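Local coordinates for protein aeromonas extracellular serine protease (Aeromonas sobria, PDB 3WQB) that cleaves peptide bonds after paired basic residues, one of them lysine, as a secreted calcium-binding serine protease of the furin subfamily and probable virulence factor, at residues L364-H376 and M406-D418. The protein carries 1 engineered substitution. Residues are numbered along the deposited sequence; the frame is centred on the assembly and turned at random.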
ATOM      1  N   LEU A 364       7.467  -2.849 -18.092  1.00 10.75           N
ATOM      2  CA  LEU A 364       6.519  -3.444 -19.024  1.00 11.22           C
ATOM      3  C   LEU A 364       5.073  -3.184 -18.612  1.00 11.17           C
ATOM      4  O   LEU A 364       4.257  -2.851 -19.457  1.00 11.37           O
ATOM      5  CB  LEU A 364       6.786  -4.945 -19.164  1.00 11.70           C
ATOM      6  CG  LEU A 364       8.101  -5.228 -19.886  1.00 13.17           C
ATOM      7  CD1 LEU A 364       8.590  -6.624 -19.581  1.00 15.08           C
ATOM      8  CD2 LEU A 364       7.947  -5.020 -21.380  1.00 13.86           C
ATOM      9  N   LEU A 365       4.764  -3.346 -17.326  1.00 11.06           N
ATOM     10  CA  LEU A 365       3.431  -3.042 -16.818  1.00 11.40           C
ATOM     11  C   LEU A 365       3.063  -1.577 -17.012  1.00 11.53           C
ATOM     12  O   LEU A 365       1.940  -1.258 -17.415  1.00 11.71           O
ATOM     13  CB  LEU A 365       3.332  -3.440 -15.344  1.00 11.09           C
ATOM     14  CG  LEU A 365       3.230  -4.947 -15.084  1.00 11.70           C
ATOM     15  CD1 LEU A 365       3.576  -5.286 -13.645  1.00 12.35           C
ATOM     16  CD2 LEU A 365       1.848  -5.471 -15.452  1.00 12.78           C
ATOM     17  N   ALA A 366       4.002  -0.681 -16.711  1.00 11.45           N
ATOM     18  CA  ALA A 366       3.748   0.754 -16.875  1.00 12.00           C
ATOM     19  C   ALA A 366       3.489   1.129 -18.331  1.00 12.50           C
ATOM     20  O   ALA A 366       2.538   1.848 -18.619  1.00 13.42           O
ATOM     21  CB  ALA A 366       4.873   1.583 -16.299  1.00 12.28           C
ATOM     22  N   ARG A 367       4.312   0.612 -19.242  1.00 12.37           N
ATOM     23  CA  ARG A 367       4.233   1.036 -20.640  1.00 12.95           C
ATOM     24  C   ARG A 367       3.077   0.386 -21.385  1.00 13.21           C
ATOM     25  O   ARG A 367       2.713   0.830 -22.469  1.00 15.48           O
ATOM     26  CB  ARG A 367       5.548   0.775 -21.369  1.00 13.58           C
ATOM     27  CG  ARG A 367       6.677   1.656 -20.865  1.00 14.52           C
ATOM     28  CD  ARG A 367       7.942   1.366 -21.654  1.00 19.16           C
ATOM     29  NE  ARG A 367       9.175   1.767 -20.973  1.00 23.86           N
ATOM     30  CZ  ARG A 367       9.627   3.016 -20.873  1.00 24.39           C
ATOM     31  NH1 ARG A 367       8.941   4.034 -21.384  1.00 25.48           N
ATOM     32  NH2 ARG A 367      10.773   3.246 -20.242  1.00 22.27           N
ATOM     33  N   SER A 368       2.506  -0.668 -20.804  1.00 13.04           N
ATOM     34  CA  SER A 368       1.382  -1.361 -21.431  1.00 12.41           C
ATOM     35  C   SER A 368       0.025  -1.055 -20.784  1.00 12.18           C
ATOM     36  O   SER A 368      -1.006  -1.514 -21.268  1.00 12.69           O
ATOM     37  CB  SER A 368       1.626  -2.869 -21.426  1.00 12.37           C
ATOM     38  OG  SER A 368       1.684  -3.379 -20.103  1.00 12.24           O
ATOM     39  N   ALA A 369       0.028  -0.316 -19.680  1.00 11.49           N
ATOM     40  CA  ALA A 369      -1.208  -0.059 -18.930  1.00 11.59           C
ATOM     41  C   ALA A 369      -2.215   0.785 -19.716  1.00 11.76           C
ATOM     42  O   ALA A 369      -1.844   1.606 -20.562  1.00 12.91           O
ATOM     43  CB  ALA A 369      -0.878   0.577 -17.584  1.00 11.28           C
ATOM     44  N   THR A 370      -3.494   0.554 -19.441  1.00 11.58           N
ATOM     45  CA  THR A 370      -4.601   1.192 -20.163  1.00 11.45           C
ATOM     46  C   THR A 370      -4.991   2.496 -19.485  1.00 11.31           C
ATOM     47  O   THR A 370      -5.183   2.546 -18.258  1.00 11.28           O
ATOM     48  CB  THR A 370      -5.819   0.240 -20.216  1.00 11.75           C
ATOM     49  OG1 THR A 370      -5.419  -1.025 -20.751  1.00 12.35           O
ATOM     50  CG2 THR A 370      -6.968   0.818 -21.050  1.00 12.29           C
ATOM     51  N   ARG A 371      -5.107   3.549 -20.290  1.00 11.36           N
ATOM     52  CA  ARG A 371      -5.511   4.860 -19.783  1.00 12.11           C
ATOM     53  C   ARG A 371      -7.035   4.936 -19.603  1.00 12.43           C
ATOM     54  O   ARG A 371      -7.747   5.600 -20.362  1.00 13.35           O
ATOM     55  CB  ARG A 371      -4.981   5.965 -20.705  1.00 12.67           C
ATOM     56  CG  ARG A 371      -5.022   7.373 -20.094  1.00 15.49           C
ATOM     57  CD  ARG A 371      -4.074   8.379 -20.768  1.00 20.48           C
ATOM     58  NE  ARG A 371      -3.997   8.245 -22.226  1.00 25.05           N
ATOM     59  CZ  ARG A 371      -4.586   9.049 -23.108  1.00 27.68           C
ATOM     60  NH1 ARG A 371      -5.313  10.086 -22.708  1.00 29.83           N
ATOM     61  NH2 ARG A 371      -4.444   8.813 -24.405  1.00 29.71           N
ATOM     62  N   VAL A 372      -7.531   4.229 -18.592  1.00 12.08           N
ATOM     63  CA  VAL A 372      -8.956   4.230 -18.280  1.00 12.62           C
ATOM     64  C   VAL A 372      -9.387   5.601 -17.778  1.00 12.02           C
ATOM     65  O   VAL A 372      -8.564   6.385 -17.284  1.00 12.33           O
ATOM     66  CB  VAL A 372      -9.292   3.176 -17.212  1.00 13.15           C
ATOM     67  CG1 VAL A 372      -9.197   1.775 -17.794  1.00 13.85           C
ATOM     68  CG2 VAL A 372      -8.393   3.340 -15.983  1.00 13.70           C
ATOM     69  N   ASP A 373     -10.679   5.903 -17.904  1.00 11.57           N
ATOM     70  CA  ASP A 373     -11.245   7.125 -17.353  1.00 11.93           C
ATOM     71  C   ASP A 373     -10.425   8.328 -17.829  1.00 11.71           C
ATOM     72  O   ASP A 373     -10.010   9.181 -17.037  1.00 12.25           O
ATOM     73  CB  ASP A 373     -11.275   7.040 -15.824  1.00 11.37           C
ATOM     74  CG  ASP A 373     -12.150   8.102 -15.181  1.00 12.54           C
ATOM     75  OD1 ASP A 373     -12.953   8.757 -15.878  1.00 14.55           O
ATOM     76  OD2 ASP A 373     -12.025   8.273 -13.952  1.00 13.26           O
ATOM     77  N   ALA A 374     -10.231   8.399 -19.143  1.00 12.44           N
ATOM     78  CA  ALA A 374      -9.231   9.287 -19.735  1.00 13.45           C
ATOM     79  C   ALA A 374      -9.519  10.762 -19.528  1.00 13.89           C
ATOM     80  O   ALA A 374      -8.606  11.586 -19.569  1.00 14.73           O
ATOM     81  CB  ALA A 374      -9.099   8.996 -21.226  1.00 13.99           C
ATOM     82  N   LYS A 375     -10.783  11.098 -19.312  1.00 14.38           N
ATOM     83  CA  LYS A 375     -11.186  12.496 -19.256  1.00 14.97           C
ATOM     84  C   LYS A 375     -11.453  12.997 -17.841  1.00 14.58           C
ATOM     85  O   LYS A 375     -11.892  14.129 -17.672  1.00 15.46           O
ATOM     86  CB  LYS A 375     -12.433  12.732 -20.119  1.00 15.50           C
ATOM     87  CG  LYS A 375     -12.313  12.321 -21.579  1.00 19.19           C
ATOM     88  CD  LYS A 375     -13.705  12.111 -22.185  1.00 23.74           C
ATOM     89  CE  LYS A 375     -14.387  10.838 -21.665  1.00 26.11           C
ATOM     90  NZ  LYS A 375     -15.768  10.686 -22.192  1.00 28.53           N
ATOM     91  N   HIS A 376     -11.214  12.177 -16.816  1.00 14.17           N
ATOM     92  CA  HIS A 376     -11.548  12.630 -15.462  1.00 14.01           C
ATOM     93  C   HIS A 376     -10.809  13.928 -15.137  1.00 14.39           C
ATOM     94  O   HIS A 376      -9.650  14.111 -15.505  1.00 15.09           O
ATOM     95  CB  HIS A 376     -11.359  11.532 -14.404  1.00 13.60           C
ATOM     96  CG  HIS A 376      -9.935  11.282 -14.004  1.00 11.85           C
ATOM     97  ND1 HIS A 376      -9.073  10.506 -14.751  1.00 11.21           N
ATOM     98  CD2 HIS A 376      -9.235  11.676 -12.914  1.00 11.65           C
ATOM     99  CE1 HIS A 376      -7.897  10.452 -14.150  1.00 11.97           C
ATOM    100  NE2 HIS A 376      -7.970  11.147 -13.028  1.00 12.05           N
ATOM    101  N   MET A 406       5.208   9.536 -20.991  1.00 12.11           N
ATOM    102  CA  MET A 406       4.461   8.616 -20.130  1.00 12.55           C
ATOM    103  C   MET A 406       3.227   9.298 -19.545  1.00 12.00           C
ATOM    104  O   MET A 406       3.329  10.353 -18.910  1.00 11.92           O
ATOM    105  CB  MET A 406       5.342   8.111 -18.981  1.00 13.16           C
ATOM    106  CG  MET A 406       6.526   7.254 -19.391  1.00 15.13           C
ATOM    107  SD  MET A 406       6.100   5.628 -20.040  1.00 18.42           S
ATOM    108  CE  MET A 406       5.391   4.823 -18.602  1.00 18.34           C
ATOM    109  N   TRP A 407       2.070   8.679 -19.747  1.00 10.88           N
ATOM    110  CA  TRP A 407       0.833   9.139 -19.138  1.00 10.81           C
ATOM    111  C   TRP A 407       0.776   8.660 -17.701  1.00 10.62           C
ATOM    112  O   TRP A 407       1.070   7.497 -17.407  1.00 11.32           O
ATOM    113  CB  TRP A 407      -0.373   8.589 -19.892  1.00 11.46           C
ATOM    114  CG  TRP A 407      -0.648   9.303 -21.178  1.00 13.37           C
ATOM    115  CD1 TRP A 407      -0.289   8.907 -22.433  1.00 15.57           C
ATOM    116  CD2 TRP A 407      -1.359  10.535 -21.332  1.00 14.23           C
ATOM    117  NE1 TRP A 407      -0.729   9.818 -23.362  1.00 17.03           N
ATOM    118  CE2 TRP A 407      -1.394  10.827 -22.716  1.00 15.79           C
ATOM    119  CE3 TRP A 407      -1.973  11.420 -20.435  1.00 15.05           C
ATOM    120  CZ2 TRP A 407      -2.012  11.977 -23.223  1.00 16.58           C
ATOM    121  CZ3 TRP A 407      -2.595  12.555 -20.940  1.00 14.97           C
ATOM    122  CH2 TRP A 407      -2.613  12.820 -22.325  1.00 15.89           C
ATOM    123  N   PHE A 408       0.340   9.542 -16.807  1.00  9.85           N
ATOM    124  CA  PHE A 408       0.271   9.201 -15.389  1.00  9.41           C
ATOM    125  C   PHE A 408      -0.847   9.978 -14.717  1.00  9.84           C
ATOM    126  O   PHE A 408      -1.088  11.138 -15.052  1.00 11.01           O
ATOM    127  CB  PHE A 408       1.605   9.522 -14.692  1.00  9.90           C
ATOM    128  CG  PHE A 408       1.627   9.138 -13.236  1.00  9.92           C
ATOM    129  CD1 PHE A 408       1.910   7.825 -12.867  1.00  9.83           C
ATOM    130  CD2 PHE A 408       1.348  10.072 -12.237  1.00 10.34           C
ATOM    131  CE1 PHE A 408       1.909   7.437 -11.526  1.00 10.90           C
ATOM    132  CE2 PHE A 408       1.347   9.696 -10.881  1.00 10.60           C
ATOM    133  CZ  PHE A 408       1.626   8.370 -10.532  1.00 10.71           C
ATOM    134  N   SER A 409      -1.514   9.331 -13.763  1.00  9.78           N
ATOM    135  CA  SER A 409      -2.460  10.025 -12.893  1.00  9.49           C
ATOM    136  C   SER A 409      -2.295   9.507 -11.460  1.00  9.29           C
ATOM    137  O   SER A 409      -1.948   8.344 -11.258  1.00  9.71           O
ATOM    138  CB  SER A 409      -3.894   9.831 -13.386  1.00 10.20           C
ATOM    139  OG  SER A 409      -4.279   8.463 -13.323  1.00 11.23           O
ATOM    140  N   PRO A 410      -2.539  10.364 -10.456  1.00  8.83           N
ATOM    141  CA  PRO A 410      -2.473   9.854  -9.087  1.00  8.99           C
ATOM    142  C   PRO A 410      -3.592   8.851  -8.784  1.00  9.15           C
ATOM    143  O   PRO A 410      -3.455   8.044  -7.869  1.00  9.42           O
ATOM    144  CB  PRO A 410      -2.620  11.120  -8.228  1.00  9.05           C
ATOM    145  CG  PRO A 410      -3.314  12.092  -9.123  1.00  9.64           C
ATOM    146  CD  PRO A 410      -2.774  11.823 -10.480  1.00  9.29           C
ATOM    147  N   THR A 411      -4.686   8.891  -9.545  1.00  9.46           N
ATOM    148  CA  THR A 411      -5.768   7.934  -9.329  1.00 10.12           C
ATOM    149  C   THR A 411      -5.418   6.533  -9.844  1.00  9.94           C
ATOM    150  O   THR A 411      -5.641   5.539  -9.142  1.00 10.28           O
ATOM    151  CB  THR A 411      -7.086   8.442  -9.944  1.00  9.32           C
ATOM    152  OG1 THR A 411      -7.459   9.655  -9.290  1.00 10.93           O
ATOM    153  CG2 THR A 411      -8.193   7.416  -9.774  1.00 10.43           C
ATOM    154  N   TYR A 412      -4.890   6.458 -11.062  1.00  9.61           N
ATOM    155  CA  TYR A 412      -4.692   5.178 -11.741  1.00  9.38           C
ATOM    156  C   TYR A 412      -3.224   4.800 -11.931  1.00  9.21           C
ATOM    157  O   TYR A 412      -2.927   3.766 -12.530  1.00 10.16           O
ATOM    158  CB  TYR A 412      -5.421   5.198 -13.099  1.00  9.78           C
ATOM    159  CG  TYR A 412      -6.887   5.520 -12.977  1.00  9.84           C
ATOM    160  CD1 TYR A 412      -7.778   4.583 -12.463  1.00  9.88           C
ATOM    161  CD2 TYR A 412      -7.377   6.763 -13.352  1.00 11.16           C
ATOM    162  CE1 TYR A 412      -9.116   4.873 -12.328  1.00 11.34           C
ATOM    163  CE2 TYR A 412      -8.717   7.068 -13.221  1.00 11.45           C
ATOM    164  CZ  TYR A 412      -9.583   6.110 -12.707  1.00 10.19           C
ATOM    165  OH  TYR A 412     -10.923   6.384 -12.568  1.00 11.14           O
ATOM    166  N   GLY A 413      -2.309   5.636 -11.436  1.00  9.13           N
ATOM    167  CA  GLY A 413      -0.894   5.447 -11.738  1.00  8.92           C
ATOM    168  C   GLY A 413      -0.687   5.535 -13.246  1.00  8.83           C
ATOM    169  O   GLY A 413      -1.201   6.442 -13.914  1.00  9.92           O
ATOM    170  N   PHE A 414       0.069   4.580 -13.784  1.00  9.32           N
ATOM    171  CA  PHE A 414       0.273   4.488 -15.224  1.00  9.59           C
ATOM    172  C   PHE A 414      -0.942   3.918 -15.957  1.00  9.76           C
ATOM    173  O   PHE A 414      -1.008   3.965 -17.188  1.00 10.66           O
ATOM    174  CB  PHE A 414       1.552   3.701 -15.535  1.00 10.27           C
ATOM    175  CG  PHE A 414       2.786   4.400 -15.058  1.00 10.25           C
ATOM    176  CD1 PHE A 414       3.468   3.958 -13.924  1.00 11.06           C
ATOM    177  CD2 PHE A 414       3.226   5.557 -15.699  1.00 10.65           C
ATOM    178  CE1 PHE A 414       4.590   4.643 -13.461  1.00 11.47           C
ATOM    179  CE2 PHE A 414       4.336   6.250 -15.240  1.00 12.08           C
ATOM    180  CZ  PHE A 414       5.018   5.795 -14.123  1.00 11.99           C
ATOM    181  N   GLY A 415      -1.912   3.416 -15.194  1.00  9.79           N
ATOM    182  CA  GLY A 415      -3.155   2.920 -15.762  1.00  9.69           C
ATOM    183  C   GLY A 415      -3.557   1.551 -15.263  1.00  9.50           C
ATOM    184  O   GLY A 415      -2.927   0.974 -14.367  1.00  9.53           O
ATOM    185  N   LEU A 416      -4.626   1.030 -15.860  1.00  8.82           N
ATOM    186  CA  LEU A 416      -5.114  -0.295 -15.522  1.00  9.38           C
ATOM    187  C   LEU A 416      -4.248  -1.374 -16.168  1.00  9.26           C
ATOM    188  O   LEU A 416      -3.961  -1.327 -17.363  1.00 10.40           O
ATOM    189  CB  LEU A 416      -6.567  -0.441 -15.970  1.00  9.41           C
ATOM    190  CG  LEU A 416      -7.216  -1.824 -15.918  1.00  9.55           C
ATOM    191  CD1 LEU A 416      -7.282  -2.350 -14.496  1.00 10.07           C
ATOM    192  CD2 LEU A 416      -8.595  -1.797 -16.562  1.00 12.14           C
ATOM    193  N   ILE A 417      -3.848  -2.353 -15.369  1.00  9.14           N
ATOM    194  CA  ILE A 417      -3.060  -3.480 -15.868  1.00  9.63           C
ATOM    195  C   ILE A 417      -3.656  -4.077 -17.145  1.00  9.61           C
ATOM    196  O   ILE A 417      -4.866  -4.320 -17.228  1.00 10.36           O
ATOM    197  CB  ILE A 417      -2.947  -4.562 -14.796  1.00  9.70           C
ATOM    198  CG1 ILE A 417      -2.090  -4.042 -13.635  1.00 10.96           C
ATOM    199  CG2 ILE A 417      -2.366  -5.850 -15.376  1.00 11.67           C
ATOM    200  CD1 ILE A 417      -1.997  -4.995 -12.452  1.00 12.83           C
ATOM    201  N   ASP A 418      -2.792  -4.312 -18.130  1.00  9.85           N
ATOM    202  CA  ASP A 418      -3.160  -4.991 -19.370  1.00  9.96           C
ATOM    203  C   ASP A 418      -2.138  -6.102 -19.550  1.00  9.94           C
ATOM    204  O   ASP A 418      -1.055  -5.885 -20.086  1.00 10.68           O
ATOM    205  CB  ASP A 418      -3.114  -4.003 -20.539  1.00 10.98           C
ATOM    206  CG  ASP A 418      -3.546  -4.612 -21.869  1.00 12.96           C
ATOM    207  OD1 ASP A 418      -3.499  -5.854 -22.026  1.00 14.38           O
ATOM    208  OD2 ASP A 418      -3.892  -3.818 -22.778  1.00 15.33           O
TER
HETATM  209  O   HOH W   1      -0.059  -3.314 -17.913  1.00 11.27           O
HETATM  210  O   HOH W   2      -3.412  -1.182 -22.501  1.00 13.87           O
HETATM  211  O   HOH W   3      -2.134   4.255 -19.614  1.00 19.84           O
HETATM  212  O   HOH W   4      -6.076  11.241 -10.993  1.00 11.65           O
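Y412 is hemmed in by V372, D373 and H376. Methyl CG2 of V372 sits over one face of the phenol ring, 4.0 Å from its centroid, while CG2 of T411 covers the opposite face. The hydroxyl OH gives a 2.6 Å hydrogen bond to OD2 of D373 on its anti side, with carboxylate and ring close to perpendicular, and also bonds R267 N. H376 receives the ring's edge on its face, an offset edge-to-face pair with planes at 83°. The imidazole cannot easily swivel: ND1 donates to D373 O, nearly in line with that carbonyl, and NE2 shares a water with T411 OG1.

One residue before V372, R371 lies flat on W407, its guanidinium 3.9 Å from the indole between centres and its plane tilted only 8° from that of the ring. With CG anti to the backbone N (chi1 -165°) and a bend at chi3, the chain first lays CD on the pyrrole part, then carries NH1 over the benzo ring near CZ2, while CZ makes a cation-pi contact with the five-membered ring.

Next to R371 the backbones meet in a single antiparallel bridge: T370 N donates to L416 O (2.8 Å), and L416 N returns a bond to T370 O. G415 presses its CA to 3.2 Å from T370 O. Beyond the bridge, one water ties S368 O, T370 OG1 and D418 OD2 together; T370 OG1 also takes a bond from R18, and D418 OD1 caps helix 419-426 through K421 N and accepts from N58. Over the F414 ring lies A366 CB, 3.6 Å from CD1.

The contact thus fastens the end of helix 358-368 to the segment beside edge strand 277-282 of the parallel subtilisin sheet, where backbone hydrogen bonds join F414, G415 and I417 to F278 and S280, with helix 335-352 packed against L365 and I417.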